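Local coordinates for uncharacterized protein Dfer_1899 (Dyadobacter fermentans, PDB 5HX0), which is of unknown function but, as a sialidase-domain protein with a six-bladed beta-propeller fold, probably acts on or binds a carbohydrate, at residues K260-E265 with R281-G286; I64-G69 with L129-D134; N90-N95 with W144-P149. One frame throughout, in Å; residues are numbered along the deposited sequence.

Overall arrangement
Six antiparallel sheets form a beta-propeller, and the three contacts sample it within and between blades. Following the chain from the N terminus, 64-69 comes first and 90-95 second; 129-134 then closes interaction 2 and 144-149 closes interaction 3, so these two loops cross. Both tie the sheet containing strands 56-65, 71-79 and 97-103 to the next one, where strands 123-131 and 137-145 are neighbours, yet the nearest atoms of interactions 2 and 3 are about 17 Å apart. Interaction 1 follows in series: 260-265 and 281-286 belong to one hairpin of a later blade. Its centre is about 31 Å from that of interaction 2, on the opposite side of the chain's centre.

Interaction 1 (K260-E265 with R281-G286); sequences KVSFNE and RTAGLG
Ser262 and Ala283 form an antiparallel hydrogen-bonded pair, with Ser262 N to Ala283 O at 2.9 Å and Ala283 N to Ser262 O at 3.0 Å. Next to them, Phe263 and Thr282 are a non-hydrogen-bonded pair, and Thr282 CG2 lies 3.7 Å from Phe263 CE1. The regular ladder then gives way to a beta bulge: Asn264 N donates to Arg281 O, while Arg281 N donates to Glu265 O at 2.9 Å, so two residues face one. Asn264 bends back on itself (chi1 42°), and its OD1 takes Glu265 N in the carbonyl plane, on a lone pair. Its ND2 reaches a water that also accepts from Arg281 NE and donates to Thr282 O, giving that water three partners. The extended Arg281 chain, with CG anti to its own N (chi1 170°), runs alongside Glu265. There NH1 makes a salt bridge to Glu265 OE1 at 2.9 Å; the oxygen lies near the guanidinium plane but is itself approached from above the carboxylate plane. Glu265 OE2 is hydrogen-bonded to Tyr368 OH, and Thr282 OG1 to Gln288 O. Strands 262-270 and 276-283 are the first two of a four-strand blade: strand 288-294 flanks the second, and strand 234-242 of the preceding blade meets the first, where Ser262 OG and Phe263 O hydrogen-bond to Thr235 N and OG1 and Asn264 O to Asn237 ND2.

Interaction 2 (I64-G69 with L129-D134); sequences IKKKNG and LLQLKD
Ile64, Leu129 and Gln131 make a contact between blades, partly apolar and partly polar, where the ends of strands 56-65 and 123-131 lie beside each other in adjacent sheets. The CA atoms of Ile64 and Gln131 are 6.6 Å apart, and side chains fill the separation. Ile64 CG2 makes the closest apolar contacts, standing 3.8 Å from Leu129 CB and 4.0 Å from Gln131 CB; the Ile64 side chain crosses both partners at about a right angle. Gln131 is stretched out, with CG anti to the backbone N (chi1 179°) and the chain extended beyond it, which carries the amide across to the other blade. NE2 donates to Lys65 O at 2.8 Å, an almost straight bond (162° at the hydrogen) that leaves in the amide plane but arrives above the carbonyl plane, 52° out of it. OE1 lies 3.4 Å from Lys66 CA and accepts from a water that in turn takes Lys67 N, at 2.8 Å from the water. Both ends of the amide are thus engaged, which would fix its rotation. Lys67 belongs to the type I turn from Lys66 to Gly69, which links strands 56-65 and 71-79. This is the face-to-face packing of neighbouring propeller blades, made through side chains and not a continuous backbone ladder, with the Gln131 amide adding a polar bridge here.

Interaction 3 (N90-N95 with W144-P149); sequences NHVDPN and WAFLRP
Phe146 lays its ring against the peptide between Asp93 and Pro94, and Trp144, two residues earlier, receives Val92. In Phe146, CB leads toward the 90-95 loop and CG stands anti to the carbonyl carbon (chi1 -65°), which sends the ring across the proline. CG is 4.1 Å from Pro94 CB. Farther along one side, CD1 meets the same Pro94 CB at 3.6 Å, and CE1 comes to 3.2 Å from Pro94 N, a close fit. On the other side, CD2 and CE2 both have Pro94 CD as their nearest neighbour. At the tip, CZ is 3.4 Å from Pro94 N and 3.5 Å from Asp93 N, with Val92 CB 3.9 Å away; Asp93 N and Val92 CB approach obliquely. Pro94 CD sits over one face, 3.6 Å from the ring centroid and 15° off its normal, which meets the geometry of a CH-pi contact. The second such contact is more nearly centred: Val92 CG1 stands 3.5 Å from the centroid of the Trp144 five-membered ring, 1° off the normal. Two Asx turns shape the loop that presents these groups, Asn90 OD1 accepting from Val92 N and Asp93 OD1 from Asn95 N. Asp93 OD2 is salt-bridged to Arg81, while Val92 O and Pro94 O take Arg148 and Asn95 of the second subunit, placing the contact at the dimer interface. Across the two segments themselves, therefore, cohesion probably rests mainly on dispersion and on C-H groups over aromatic faces; the CD hydrogens of proline, next to the amide nitrogen, are probably somewhat polarised and suited to that role, while the polar groups named here are paired within the loop, with Arg81 or with the second subunit.

Interaction 1 (K260-E265 with R281-G286)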
# COMPACT_ATOMS: atom_id res chain seq x y z
N LYS A 260 31.28 -21.46 -8.13
CA LYS A 260 30.08 -22.00 -8.77
C LYS A 260 28.85 -21.96 -7.89
O LYS A 260 27.77 -21.64 -8.38
CB LYS A 260 30.33 -23.45 -9.21
CG LYS A 260 31.27 -23.56 -10.39
CD LYS A 260 31.45 -24.99 -10.86
CE LYS A 260 32.62 -25.09 -11.84
NZ LYS A 260 33.90 -24.59 -11.24
N VAL A 261 28.97 -22.28 -6.61
CA VAL A 261 27.82 -22.38 -5.72
C VAL A 261 27.38 -20.98 -5.30
O VAL A 261 28.22 -20.14 -4.95
CB VAL A 261 28.18 -23.25 -4.51
CG1 VAL A 261 27.03 -23.31 -3.53
CG2 VAL A 261 28.59 -24.67 -4.96
N SER A 262 26.06 -20.73 -5.32
CA SER A 262 25.50 -19.46 -4.84
C SER A 262 25.10 -19.58 -3.38
O SER A 262 24.65 -20.64 -2.93
CB SER A 262 24.27 -19.04 -5.65
OG SER A 262 24.57 -18.65 -6.99
N PHE A 263 25.25 -18.49 -2.64
CA PHE A 263 24.76 -18.37 -1.28
C PHE A 263 23.82 -17.17 -1.26
O PHE A 263 24.19 -16.10 -1.77
CB PHE A 263 25.92 -18.18 -0.30
CG PHE A 263 26.93 -19.28 -0.37
CD1 PHE A 263 26.72 -20.46 0.31
CD2 PHE A 263 28.05 -19.15 -1.18
CE1 PHE A 263 27.65 -21.52 0.22
CE2 PHE A 263 28.97 -20.17 -1.28
CZ PHE A 263 28.77 -21.36 -0.58
N ASN A 264 22.61 -17.35 -0.75
CA ASN A 264 21.66 -16.23 -0.77
C ASN A 264 21.05 -16.04 0.61
O ASN A 264 21.62 -15.32 1.45
CB ASN A 264 20.60 -16.40 -1.88
CG ASN A 264 20.05 -17.84 -2.01
OD1 ASN A 264 19.45 -18.37 -1.08
ND2 ASN A 264 20.20 -18.44 -3.19
N GLU A 265 19.91 -16.67 0.90
CA GLU A 265 19.22 -16.39 2.17
C GLU A 265 20.01 -16.91 3.36
O GLU A 265 20.47 -18.06 3.36
CB GLU A 265 17.82 -17.01 2.12
CG GLU A 265 17.01 -16.34 1.07
CD GLU A 265 15.68 -17.00 0.83
OE1 GLU A 265 15.47 -18.17 1.24
OE2 GLU A 265 14.83 -16.35 0.21
N ARG A 281 21.31 -20.77 2.85
CA ARG A 281 20.66 -21.42 1.71
C ARG A 281 21.57 -21.35 0.48
O ARG A 281 22.20 -20.32 0.22
CB ARG A 281 19.33 -20.73 1.41
CG ARG A 281 18.67 -21.17 0.09
CD ARG A 281 17.35 -20.42 -0.14
NE ARG A 281 16.76 -20.80 -1.42
CZ ARG A 281 15.53 -20.48 -1.82
NH1 ARG A 281 14.74 -19.76 -1.04
NH2 ARG A 281 15.07 -20.90 -2.99
N THR A 282 21.62 -22.43 -0.29
CA THR A 282 22.49 -22.48 -1.46
C THR A 282 21.68 -22.65 -2.74
O THR A 282 20.52 -23.06 -2.72
CB THR A 282 23.51 -23.63 -1.37
OG1 THR A 282 22.81 -24.87 -1.18
CG2 THR A 282 24.53 -23.42 -0.24
N ALA A 283 22.33 -22.33 -3.86
CA ALA A 283 21.88 -22.75 -5.18
C ALA A 283 23.07 -23.42 -5.87
O ALA A 283 24.21 -22.97 -5.71
CB ALA A 283 21.37 -21.56 -6.03
N GLY A 284 22.81 -24.51 -6.58
CA GLY A 284 23.88 -25.24 -7.23
C GLY A 284 24.57 -26.26 -6.35
O GLY A 284 25.65 -26.73 -6.71
N LEU A 285 24.00 -26.60 -5.20
CA LEU A 285 24.60 -27.58 -4.32
C LEU A 285 23.54 -28.54 -3.80
O LEU A 285 23.61 -29.00 -2.65
CB LEU A 285 25.35 -26.92 -3.16
CG LEU A 285 26.42 -27.73 -2.41
CD1 LEU A 285 27.53 -28.18 -3.38
CD2 LEU A 285 27.02 -26.91 -1.28
N GLY A 286 22.56 -28.87 -4.63
CA GLY A 286 21.58 -29.89 -4.28
C GLY A 286 20.76 -29.56 -3.06
O GLY A 286 20.40 -30.47 -2.29
O HOH W 1 18.70 -21.15 -3.58

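Interaction 2 (I64-G69 with L129-D134)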
# COMPACT_ATOMS: atom_id res chain seq x y z
N ILE A 64 8.22 -11.82 16.42
CA ILE A 64 8.87 -11.40 17.67
C ILE A 64 7.81 -11.46 18.77
O ILE A 64 6.62 -11.57 18.49
CB ILE A 64 9.45 -9.98 17.56
CG1 ILE A 64 8.29 -9.03 17.22
CG2 ILE A 64 10.54 -9.91 16.45
CD1 ILE A 64 8.57 -7.58 17.45
N LYS A 65 8.26 -11.41 20.02
CA LYS A 65 7.35 -11.26 21.15
C LYS A 65 7.80 -10.06 21.97
O LYS A 65 8.95 -10.02 22.42
CB LYS A 65 7.30 -12.52 22.03
CG LYS A 65 6.32 -12.38 23.20
CD LYS A 65 6.21 -13.67 24.04
CE LYS A 65 7.35 -13.81 25.06
NZ LYS A 65 8.66 -14.31 24.52
N LYS A 66 6.92 -9.07 22.14
CA LYS A 66 7.32 -7.84 22.81
C LYS A 66 7.35 -8.04 24.32
O LYS A 66 6.79 -9.00 24.86
CB LYS A 66 6.36 -6.71 22.47
CG LYS A 66 6.27 -6.44 20.98
CD LYS A 66 5.72 -5.03 20.71
CE LYS A 66 4.29 -4.92 21.12
NZ LYS A 66 3.78 -3.52 20.95
N LYS A 67 8.00 -7.09 25.01
CA LYS A 67 8.09 -7.16 26.47
C LYS A 67 6.71 -7.19 27.11
O LYS A 67 6.52 -7.85 28.14
CB LYS A 67 8.91 -5.97 26.98
CG LYS A 67 9.31 -6.03 28.47
CD LYS A 67 10.51 -6.94 28.71
CE LYS A 67 11.11 -6.72 30.14
NZ LYS A 67 12.33 -7.62 30.32
N ASN A 68 5.71 -6.54 26.49
CA ASN A 68 4.36 -6.54 27.05
C ASN A 68 3.57 -7.81 26.74
O ASN A 68 2.38 -7.86 27.05
CB ASN A 68 3.57 -5.32 26.56
CG ASN A 68 3.23 -5.37 25.08
OD1 ASN A 68 3.50 -6.35 24.38
ND2 ASN A 68 2.63 -4.31 24.60
N GLY A 69 4.19 -8.83 26.16
CA GLY A 69 3.53 -10.10 25.93
C GLY A 69 2.92 -10.27 24.55
O GLY A 69 2.56 -11.39 24.18
N LEU A 129 11.78 -9.22 10.82
CA LEU A 129 11.75 -8.45 12.06
C LEU A 129 12.95 -8.77 12.95
O LEU A 129 13.35 -9.93 13.11
CB LEU A 129 10.46 -8.76 12.83
CG LEU A 129 9.11 -8.46 12.16
CD1 LEU A 129 7.92 -8.90 13.04
CD2 LEU A 129 9.01 -6.96 11.86
N LEU A 130 13.53 -7.73 13.54
CA LEU A 130 14.49 -7.88 14.65
C LEU A 130 14.01 -6.99 15.80
O LEU A 130 13.80 -5.80 15.60
CB LEU A 130 15.91 -7.46 14.26
CG LEU A 130 16.92 -7.53 15.43
CD1 LEU A 130 17.16 -8.99 15.89
CD2 LEU A 130 18.24 -6.87 15.06
N GLN A 131 13.85 -7.57 16.99
CA GLN A 131 13.53 -6.77 18.17
C GLN A 131 14.79 -6.65 19.03
O GLN A 131 15.33 -7.66 19.47
CB GLN A 131 12.40 -7.38 18.98
CG GLN A 131 12.08 -6.57 20.24
CD GLN A 131 10.90 -7.12 20.99
OE1 GLN A 131 9.89 -6.43 21.14
NE2 GLN A 131 10.99 -8.37 21.42
N LEU A 132 15.25 -5.41 19.25
CA LEU A 132 16.39 -5.17 20.13
C LEU A 132 15.98 -5.30 21.60
O LEU A 132 14.81 -5.17 21.96
CB LEU A 132 16.98 -3.77 19.90
CG LEU A 132 17.37 -3.46 18.45
CD1 LEU A 132 18.20 -2.18 18.37
CD2 LEU A 132 18.13 -4.64 17.84
N LYS A 133 16.98 -5.54 22.46
CA LYS A 133 16.70 -5.62 23.89
C LYS A 133 16.02 -4.36 24.41
O LYS A 133 15.22 -4.42 25.35
CB LYS A 133 18.00 -5.85 24.67
CG LYS A 133 18.79 -7.05 24.22
CD LYS A 133 18.17 -8.30 24.68
CE LYS A 133 19.18 -9.43 24.59
NZ LYS A 133 18.51 -10.74 24.82
N ASP A 134 16.30 -3.21 23.79
CA ASP A 134 15.68 -1.97 24.26
C ASP A 134 14.29 -1.76 23.66
O ASP A 134 13.68 -0.72 23.90
CB ASP A 134 16.59 -0.76 23.97
CG ASP A 134 16.70 -0.42 22.49
OD1 ASP A 134 15.89 -0.90 21.67
OD2 ASP A 134 17.60 0.38 22.14
O HOH W 2 9.19 -4.83 23.87

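Interaction 3 (N90-N95 with W144-P149)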
# COMPACT_ATOMS: atom_id res chain seq x y z
N ASN A 90 2.92 -16.06 -8.61
CA ASN A 90 4.35 -16.17 -8.36
C ASN A 90 4.72 -15.22 -7.20
O ASN A 90 3.86 -14.80 -6.43
CB ASN A 90 5.14 -15.92 -9.64
CG ASN A 90 4.89 -14.53 -10.24
OD1 ASN A 90 4.46 -13.61 -9.54
ND2 ASN A 90 5.14 -14.39 -11.54
N HIS A 91 6.01 -14.93 -7.06
CA HIS A 91 6.45 -14.16 -5.91
C HIS A 91 6.72 -12.68 -6.25
O HIS A 91 7.40 -12.00 -5.48
CB HIS A 91 7.69 -14.82 -5.28
CG HIS A 91 7.41 -16.16 -4.66
ND1 HIS A 91 8.41 -17.07 -4.37
CD2 HIS A 91 6.25 -16.73 -4.26
CE1 HIS A 91 7.87 -18.15 -3.82
NE2 HIS A 91 6.56 -17.97 -3.74
N VAL A 92 6.19 -12.17 -7.36
CA VAL A 92 6.24 -10.74 -7.61
C VAL A 92 4.83 -10.23 -7.86
O VAL A 92 4.02 -10.90 -8.53
CB VAL A 92 7.18 -10.34 -8.78
CG1 VAL A 92 8.63 -10.73 -8.47
CG2 VAL A 92 6.70 -10.90 -10.12
N ASP A 93 4.54 -9.06 -7.33
CA ASP A 93 3.25 -8.42 -7.51
C ASP A 93 3.39 -6.97 -7.06
O ASP A 93 3.87 -6.75 -5.94
CB ASP A 93 2.16 -9.14 -6.69
CG ASP A 93 0.74 -8.70 -7.07
OD1 ASP A 93 0.44 -7.48 -7.02
OD2 ASP A 93 -0.09 -9.57 -7.44
N PRO A 94 3.01 -5.96 -7.86
CA PRO A 94 3.18 -4.57 -7.40
C PRO A 94 2.45 -4.28 -6.10
O PRO A 94 2.88 -3.42 -5.33
CB PRO A 94 2.61 -3.72 -8.56
CG PRO A 94 1.62 -4.68 -9.27
CD PRO A 94 2.31 -6.03 -9.16
N ASN A 95 1.38 -5.02 -5.81
CA ASN A 95 0.59 -4.75 -4.61
C ASN A 95 0.89 -5.70 -3.46
O ASN A 95 0.04 -5.88 -2.59
CB ASN A 95 -0.90 -4.77 -4.96
CG ASN A 95 -1.27 -3.64 -5.90
OD1 ASN A 95 -1.46 -3.86 -7.10
ND2 ASN A 95 -1.30 -2.42 -5.37
N TRP A 144 10.33 -4.93 -5.70
CA TRP A 144 10.23 -5.17 -7.13
C TRP A 144 9.44 -4.04 -7.77
O TRP A 144 8.34 -3.73 -7.32
CB TRP A 144 9.51 -6.49 -7.43
CG TRP A 144 10.28 -7.70 -7.04
CD1 TRP A 144 10.12 -8.44 -5.90
CD2 TRP A 144 11.35 -8.30 -7.78
NE1 TRP A 144 11.04 -9.48 -5.90
CE2 TRP A 144 11.80 -9.41 -7.04
CE3 TRP A 144 11.98 -8.00 -9.00
CZ2 TRP A 144 12.84 -10.24 -7.49
CZ3 TRP A 144 13.00 -8.81 -9.44
CH2 TRP A 144 13.43 -9.92 -8.69
N ALA A 145 9.96 -3.47 -8.85
CA ALA A 145 9.24 -2.43 -9.57
C ALA A 145 8.69 -2.98 -10.88
O ALA A 145 9.19 -3.96 -11.43
CB ALA A 145 10.15 -1.21 -9.82
N PHE A 146 7.64 -2.34 -11.39
CA PHE A 146 6.96 -2.83 -12.59
C PHE A 146 6.97 -1.71 -13.62
O PHE A 146 6.25 -0.73 -13.47
CB PHE A 146 5.55 -3.32 -12.25
CG PHE A 146 5.58 -4.53 -11.34
CD1 PHE A 146 5.83 -4.39 -9.98
CD2 PHE A 146 5.44 -5.81 -11.86
CE1 PHE A 146 5.91 -5.52 -9.14
CE2 PHE A 146 5.50 -6.93 -11.03
CZ PHE A 146 5.74 -6.78 -9.66
N LEU A 147 7.78 -1.87 -14.65
CA LEU A 147 8.06 -0.79 -15.58
C LEU A 147 7.35 -1.03 -16.90
O LEU A 147 7.03 -2.16 -17.27
CB LEU A 147 9.57 -0.66 -15.84
CG LEU A 147 10.36 0.21 -14.87
CD1 LEU A 147 10.26 -0.31 -13.45
CD2 LEU A 147 11.83 0.26 -15.31
N ARG A 148 7.11 0.07 -17.60
CA ARG A 148 6.52 0.07 -18.93
C ARG A 148 7.63 -0.02 -19.97
O ARG A 148 8.80 0.17 -19.64
CB ARG A 148 5.66 1.31 -19.10
CG ARG A 148 4.42 1.24 -18.24
CD ARG A 148 3.65 2.55 -18.17
NE ARG A 148 2.57 2.43 -17.20
CZ ARG A 148 2.02 3.44 -16.53
NH1 ARG A 148 2.44 4.69 -16.70
NH2 ARG A 148 1.05 3.19 -15.66
N PRO A 149 7.29 -0.32 -21.24
CA PRO A 149 8.35 -0.61 -22.22
C PRO A 149 9.38 0.50 -22.38
O PRO A 149 10.57 0.19 -22.52
CB PRO A 149 7.56 -0.84 -23.52
CG PRO A 149 6.26 -1.37 -23.07
CD PRO A 149 5.95 -0.62 -21.78